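Local structure of iron superoxide dismutase (Trypanosoma cruzi, 2GPC) at residues T76-S81 with A175-T180; L127-D130 with K135-V138. The protein probably converts superoxide into oxygen and hydrogen peroxide at an iron centre, as other iron superoxide dismutases do. One frame throughout, in Å; residues are numbered along the deposited sequence.

Contact 1: residues T76-S81 with A175-T180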
# COMPACT_ATOMS: atom_id res chain seq x y z
N THR A 76 4.29 11.59 -12.33
CA THR A 76 4.90 12.73 -13.03
C THR A 76 4.79 13.99 -12.19
O THR A 76 5.76 14.73 -12.05
CB THR A 76 4.29 12.91 -14.44
OG1 THR A 76 4.75 11.87 -15.31
CG2 THR A 76 4.82 14.19 -15.11
N PHE A 77 3.63 14.22 -11.59
CA PHE A 77 3.42 15.39 -10.73
C PHE A 77 4.30 15.34 -9.48
O PHE A 77 4.73 16.37 -8.97
CB PHE A 77 1.94 15.50 -10.34
CG PHE A 77 1.54 16.88 -9.93
CD1 PHE A 77 1.01 17.76 -10.86
CD2 PHE A 77 1.72 17.30 -8.62
CE1 PHE A 77 0.66 19.07 -10.48
CE2 PHE A 77 1.37 18.59 -8.24
CZ PHE A 77 0.85 19.48 -9.16
N TYR A 78 4.55 14.13 -9.01
CA TYR A 78 5.41 13.88 -7.85
C TYR A 78 6.88 14.24 -8.13
O TYR A 78 7.51 14.93 -7.31
CB TYR A 78 5.28 12.41 -7.46
CG TYR A 78 6.26 11.89 -6.43
CD1 TYR A 78 6.33 12.43 -5.15
CD2 TYR A 78 7.08 10.81 -6.73
CE1 TYR A 78 7.22 11.90 -4.19
CE2 TYR A 78 7.97 10.29 -5.80
CZ TYR A 78 8.03 10.84 -4.53
OH TYR A 78 8.92 10.29 -3.63
N TRP A 79 7.42 13.82 -9.27
CA TRP A 79 8.80 14.18 -9.62
C TRP A 79 8.93 15.69 -9.83
O TRP A 79 9.94 16.29 -9.43
CB TRP A 79 9.29 13.45 -10.88
CG TRP A 79 9.08 11.98 -10.91
CD1 TRP A 79 8.43 11.27 -11.88
CD2 TRP A 79 9.55 11.01 -9.97
NE1 TRP A 79 8.45 9.93 -11.59
CE2 TRP A 79 9.14 9.74 -10.42
CE3 TRP A 79 10.30 11.09 -8.79
CZ2 TRP A 79 9.44 8.56 -9.73
CZ3 TRP A 79 10.58 9.92 -8.10
CH2 TRP A 79 10.15 8.68 -8.57
N GLU A 80 7.91 16.31 -10.41
CA GLU A 80 7.90 17.75 -10.64
C GLU A 80 7.74 18.54 -9.33
O GLU A 80 8.06 19.72 -9.28
CB GLU A 80 6.78 18.12 -11.62
CG GLU A 80 7.02 17.57 -13.02
CD GLU A 80 5.87 17.78 -13.98
OE1 GLU A 80 6.11 17.63 -15.19
OE2 GLU A 80 4.73 18.08 -13.55
N SER A 81 7.24 17.87 -8.29
CA SER A 81 7.08 18.44 -6.95
C SER A 81 8.36 18.44 -6.11
O SER A 81 8.38 18.93 -4.97
CB SER A 81 6.01 17.66 -6.17
OG SER A 81 4.74 17.81 -6.75
N ALA A 175 7.85 8.66 8.42
CA ALA A 175 8.07 9.98 9.02
C ALA A 175 9.40 10.60 8.56
O ALA A 175 9.45 11.77 8.22
CB ALA A 175 8.02 9.92 10.53
N ALA A 176 10.46 9.80 8.53
CA ALA A 176 11.77 10.28 8.10
C ALA A 176 11.77 10.63 6.61
O ALA A 176 12.41 11.59 6.18
CB ALA A 176 12.86 9.26 8.41
N TYR A 177 11.04 9.84 5.83
CA TYR A 177 10.90 10.08 4.40
C TYR A 177 10.19 11.41 4.14
O TYR A 177 10.58 12.15 3.24
CB TYR A 177 10.13 8.92 3.76
CG TYR A 177 9.47 9.23 2.43
CD1 TYR A 177 10.22 9.51 1.29
CD2 TYR A 177 8.08 9.23 2.32
CE1 TYR A 177 9.60 9.80 0.06
CE2 TYR A 177 7.45 9.52 1.10
CZ TYR A 177 8.22 9.80 -0.02
OH TYR A 177 7.59 10.06 -1.24
N VAL A 178 9.15 11.70 4.93
CA VAL A 178 8.41 12.94 4.76
C VAL A 178 9.25 14.14 5.17
O VAL A 178 9.17 15.19 4.54
CB VAL A 178 7.05 12.90 5.52
CG1 VAL A 178 6.38 14.29 5.59
CG2 VAL A 178 6.13 11.92 4.84
N GLN A 179 10.08 13.99 6.21
CA GLN A 179 11.02 15.06 6.57
C GLN A 179 11.95 15.36 5.39
O GLN A 179 12.22 16.52 5.09
CB GLN A 179 11.80 14.70 7.85
CG GLN A 179 10.96 14.85 9.15
CD GLN A 179 10.21 16.20 9.24
OE1 GLN A 179 10.84 17.25 9.33
NE2 GLN A 179 8.88 16.17 9.22
N THR A 180 12.40 14.31 4.71
CA THR A 180 13.22 14.45 3.51
C THR A 180 12.46 15.15 2.38
O THR A 180 13.02 15.99 1.67
CB THR A 180 13.72 13.07 3.06
OG1 THR A 180 14.85 12.69 3.85
CG2 THR A 180 14.25 13.08 1.63
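The hydroxyl oxygen of Y177 has two polar partners: the hydroxyl of Y78 and the backbone carbonyl of D160, to which it is hydrogen-bonded. Y78 OH and Y177 OH lie 2.7 Å apart, a hydrogen-bonding distance, and no other polar pair spans the two segments. The two tyrosines come from opposite directions, and the phenol ends alone meet. Y78 OH arrives at the edge of the Y177 ring, in its plane. Relative to the Y78 ring, Y177 OH lies obliquely, 3.4 Å from Y78 CZ. There is no stacking between the two rings. In both residues CG stands opposite the backbone N (chi1 170° for Y78, 158° for Y177), which carries each phenol out from its helix toward the other. The backbones stay far apart, with the CA atoms of Y78 and V178 13.0 Å from each other. Next to Y78 in the chain, W79 offers a ring face on which Y78 CD2 rests, 3.8 Å above the plane. The side chain of Y78 lies about 6 Å from the iron, and D160 is itself an iron ligand. The hydroxyl pair therefore belongs to the surroundings of the metal site. It bridges helix 63-80 of the alpha-hairpin domain and helix 174-184 of the C-terminal domain, while Y177 also packs on C159 of strand 153-160 and on Y170 of helix 167-170.

Contact 2: residues L127-D130 with K135-V138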
# COMPACT_ATOMS: atom_id res chain seq x y z
N LEU A 127 -1.25 19.12 -1.65
CA LEU A 127 -1.70 20.50 -1.49
C LEU A 127 -2.46 20.82 -2.76
O LEU A 127 -1.97 20.58 -3.86
CB LEU A 127 -0.51 21.45 -1.34
CG LEU A 127 -0.84 22.95 -1.23
CD1 LEU A 127 -1.68 23.24 0.02
CD2 LEU A 127 0.44 23.78 -1.24
N VAL A 128 -3.67 21.36 -2.60
CA VAL A 128 -4.50 21.77 -3.73
C VAL A 128 -5.03 23.18 -3.50
O VAL A 128 -5.06 23.66 -2.37
CB VAL A 128 -5.71 20.80 -3.96
CG1 VAL A 128 -5.24 19.38 -4.29
CG2 VAL A 128 -6.67 20.81 -2.78
N LYS A 129 -5.45 23.83 -4.57
CA LYS A 129 -6.21 25.06 -4.49
C LYS A 129 -7.63 24.71 -4.91
O LYS A 129 -7.84 24.20 -6.01
CB LYS A 129 -5.61 26.11 -5.43
CG LYS A 129 -6.38 27.44 -5.50
CD LYS A 129 -5.51 28.49 -6.20
CE LYS A 129 -5.94 29.91 -5.97
NZ LYS A 129 -5.00 30.84 -6.68
N ASP A 130 -8.59 24.94 -4.02
CA ASP A 130 -10.01 24.75 -4.33
C ASP A 130 -10.52 25.99 -5.05
O ASP A 130 -10.73 27.03 -4.42
CB ASP A 130 -10.80 24.50 -3.04
CG ASP A 130 -12.23 24.09 -3.30
OD1 ASP A 130 -12.74 24.28 -4.43
OD2 ASP A 130 -12.93 23.58 -2.41
N LYS A 135 -9.35 28.99 -1.77
CA LYS A 135 -8.63 28.59 -0.55
C LYS A 135 -7.74 27.37 -0.84
O LYS A 135 -8.14 26.45 -1.57
CB LYS A 135 -9.60 28.27 0.60
CG LYS A 135 -9.40 29.12 1.87
CD LYS A 135 -9.90 30.54 1.68
CE LYS A 135 -10.17 31.25 3.01
NZ LYS A 135 -8.98 32.01 3.47
N LEU A 136 -6.54 27.37 -0.28
CA LEU A 136 -5.66 26.21 -0.33
C LEU A 136 -6.11 25.18 0.72
O LEU A 136 -6.62 25.55 1.78
CB LEU A 136 -4.21 26.62 -0.10
CG LEU A 136 -3.41 26.97 -1.37
CD1 LEU A 136 -4.21 27.79 -2.36
CD2 LEU A 136 -2.12 27.68 -1.01
N LYS A 137 -5.95 23.90 0.39
CA LYS A 137 -6.32 22.80 1.28
C LYS A 137 -5.33 21.64 1.18
O LYS A 137 -4.78 21.36 0.11
CB LYS A 137 -7.72 22.28 0.93
CG LYS A 137 -8.85 23.26 1.20
CD LYS A 137 -10.16 22.68 0.70
CE LYS A 137 -11.33 23.63 0.91
NZ LYS A 137 -12.55 23.03 0.32
N VAL A 138 -5.11 20.96 2.31
CA VAL A 138 -4.39 19.70 2.34
C VAL A 138 -5.45 18.63 2.10
O VAL A 138 -6.55 18.69 2.67
CB VAL A 138 -3.68 19.47 3.68
CG1 VAL A 138 -3.23 18.00 3.83
CG2 VAL A 138 -2.50 20.39 3.82
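K129 lays the first part of its aliphatic chain against a methyl of L136: K129 CB and CG are each 3.8 Å from L136 CD1. The two side chains cross at a slant. K129 then runs on fully extended, and its NZ forms a salt bridge with E97 of helix 92-102. L127 lies on the same face of the sheet as L136, and L127 CD1 comes 4.2 Å from L136 CB. The other face carries V128, D130 and K137. K137 also stays extended beyond CG, with chi1 -67° setting the chain beside its backbone N. It passes V128, whose CG2 is 4.1 Å from K137 CB. K137 NZ donates to D130 OD2 at 2.8 Å, and OD2 accepts through its anti lone pair, which points away from OD1. OD1 accepts hydrogen bonds from N132 N and N152 ND2, so both carboxylate oxygens have partners. The two strands run antiparallel. V128 and K137 form a hydrogen-bonded pair, with V128 N to K137 O and K137 N to V128 O both 2.9 Å. D130 N bonds to K135 O close to the turn. This is a beta hairpin of the C-terminal domain. Its leucine face packs on helix 92-102 and strand 153-160, with the K129 to E97 salt bridge at its side. The K137 salt bridge on the other face probably helps D130 keep its negative charge.

Overall arrangement
Contact 1 is buried, its centre about 8 Å from the centre of the chain; the centre of contact 2 lies farther out, at about 14 Å, and that contact is partly exposed. Their centres are about 17 Å apart and their nearest atoms about 6 Å, so they do not touch. Contact 1 links two helices from different domains through one hydroxyl-to-hydroxyl contact and buries just 72 Å². Contact 2 joins neighbouring strands of a hairpin and buries 412 Å², with backbone bonds, apolar packing and a salt bridge together. They share no element, but strand 153-160 serves both. It carries D160 beside the tyrosine pair and borders strand 123-130 of the hairpin. Contact 1 lies beside the iron site.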